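Local coordinates for protein beta-lactamase (Serratia marcescens, PDB 5GWA) that probably hydrolyses beta-lactam antibiotics to substituted beta-amino acids as a class A extended-spectrum enzyme, and is inhibited by avibactam, at residues Lys152-Asn155 and Val156-Thr159. Numbering follows the deposited sequence.
With NA (sodium ion), chain Q.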
# COMPACT_ATOMS: atom_id res chain seq x y z
N LYS A 152 -7.79 -10.07 2.49
CA LYS A 152 -8.86 -10.74 1.74
C LYS A 152 -10.24 -10.47 2.30
O LYS A 152 -11.25 -10.64 1.58
CB LYS A 152 -8.64 -12.24 1.68
CG LYS A 152 -7.65 -12.63 0.60
CD LYS A 152 -7.62 -14.11 0.40
CE LYS A 152 -6.94 -14.46 -0.91
NZ LYS A 152 -5.59 -13.87 -1.02
N ALA A 153 -10.31 -10.09 3.57
CA ALA A 153 -11.59 -9.89 4.22
C ALA A 153 -11.49 -9.12 5.53
O ALA A 153 -10.62 -9.37 6.36
CB ALA A 153 -12.26 -11.24 4.46
N TRP A 154 -12.46 -8.25 5.74
CA TRP A 154 -12.43 -7.32 6.84
C TRP A 154 -12.23 -7.98 8.18
O TRP A 154 -11.44 -7.52 8.95
CB TRP A 154 -13.73 -6.51 6.85
CG TRP A 154 -13.87 -5.62 8.01
CD1 TRP A 154 -14.61 -5.85 9.14
CD2 TRP A 154 -13.23 -4.35 8.21
NE1 TRP A 154 -14.51 -4.79 10.00
CE2 TRP A 154 -13.65 -3.86 9.46
CE3 TRP A 154 -12.40 -3.54 7.42
CZ2 TRP A 154 -13.25 -2.62 9.96
CZ3 TRP A 154 -11.97 -2.33 7.94
CH2 TRP A 154 -12.41 -1.88 9.19
N ASN A 155 -12.88 -9.11 8.46
CA ASN A 155 -12.87 -9.69 9.79
C ASN A 155 -11.54 -10.38 10.16
O ASN A 155 -11.24 -10.61 11.33
CB ASN A 155 -14.02 -10.71 9.88
CG ASN A 155 -13.94 -11.55 11.12
OD1 ASN A 155 -14.15 -11.06 12.23
ND2 ASN A 155 -13.55 -12.80 10.95
N VAL A 156 -10.75 -10.73 9.15
CA VAL A 156 -9.59 -11.59 9.40
C VAL A 156 -8.58 -10.92 10.35
O VAL A 156 -7.93 -11.58 11.18
CB VAL A 156 -8.89 -11.99 8.10
CG1 VAL A 156 -7.65 -12.81 8.39
CG2 VAL A 156 -9.85 -12.77 7.19
N GLN A 157 -8.50 -9.60 10.30
CA GLN A 157 -7.62 -8.85 11.23
C GLN A 157 -7.89 -9.11 12.71
O GLN A 157 -7.00 -9.02 13.53
CB GLN A 157 -7.67 -7.34 10.97
CG GLN A 157 -9.03 -6.70 11.21
CD GLN A 157 -9.10 -5.30 10.66
OE1 GLN A 157 -8.35 -4.41 11.09
NE2 GLN A 157 -10.13 -5.04 9.86
N TYR A 158 -9.15 -9.39 13.08
CA TYR A 158 -9.47 -9.60 14.46
C TYR A 158 -8.92 -10.96 14.97
O TYR A 158 -8.85 -11.18 16.19
CB TYR A 158 -10.99 -9.46 14.73
CG TYR A 158 -11.53 -8.06 14.50
CD1 TYR A 158 -11.55 -7.14 15.53
CD2 TYR A 158 -12.02 -7.70 13.26
CE1 TYR A 158 -12.06 -5.85 15.33
CE2 TYR A 158 -12.52 -6.43 13.04
CZ TYR A 158 -12.51 -5.51 14.08
OH TYR A 158 -13.04 -4.27 13.85
N THR A 159 -8.54 -11.86 14.05
CA THR A 159 -7.93 -13.11 14.49
C THR A 159 -6.50 -12.95 14.95
O THR A 159 -5.95 -13.84 15.61
CB THR A 159 -8.01 -14.23 13.43
OG1 THR A 159 -7.17 -13.93 12.30
CG2 THR A 159 -9.43 -14.40 12.96
NA NA Q . -8.75 -7.94 7.85
O HOH W 1 -15.65 -4.71 12.62
O HOH W 2 -7.39 -5.57 7.47
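Ala153 meets Val156 by backbone and side chain, at the start of a run of tight turns that follows helix 147-151 in the omega loop of this class A beta-lactamase. Val156 N donates to Ala153 O over 3.1 Å, from above the carbonyl plane. Beside this bond, Ala153 CB packs on Val156 CG2. The same Ala153 O binds a sodium ion at 2.8 Å, so ion and amide share one carbonyl. Trp154 O is a second sodium ligand, and Met150 O and a water complete the set.

Trp154 O also accepts a nearly straight bond from Gln157 NE2 at 2.9 Å, with the oxygen close to the plane of the amide. To reach it, Gln157 sets CG between its backbone N and carbonyl carbon (chi1 64°), then runs out extended. This lays NE2 over the centre of the indole, 3.5 Å above one face, with the amide plane steep to the ring at 76°. Gln46 NE2, from the avibactam pocket, donates to Gln157 OE1, so both ends of this buried amide are held and its rotation is fixed.

The indole also receives the edge of the Tyr158 ring in an offset edge-to-face pair, with planes at 63°. A water bridges the two aromatic residues: it accepts from Trp154 NE1 in the indole plane and donates to Tyr158 OH, 2.9 Å from each. Tyr158 OH is also hydrogen-bonded to Asp252. Ala228 of strand 227-237 touches Trp154, Gln157 and Tyr158.

Asn155 O takes the amide of Tyr158 at 3.0 Å, again from above its carbonyl plane, and lies near the plane of the tyrosine ring at its edge. At the next residue, Val156 O accepts from both N and OG1 of Thr159, with OG1 in the carbonyl plane at 2.7 Å.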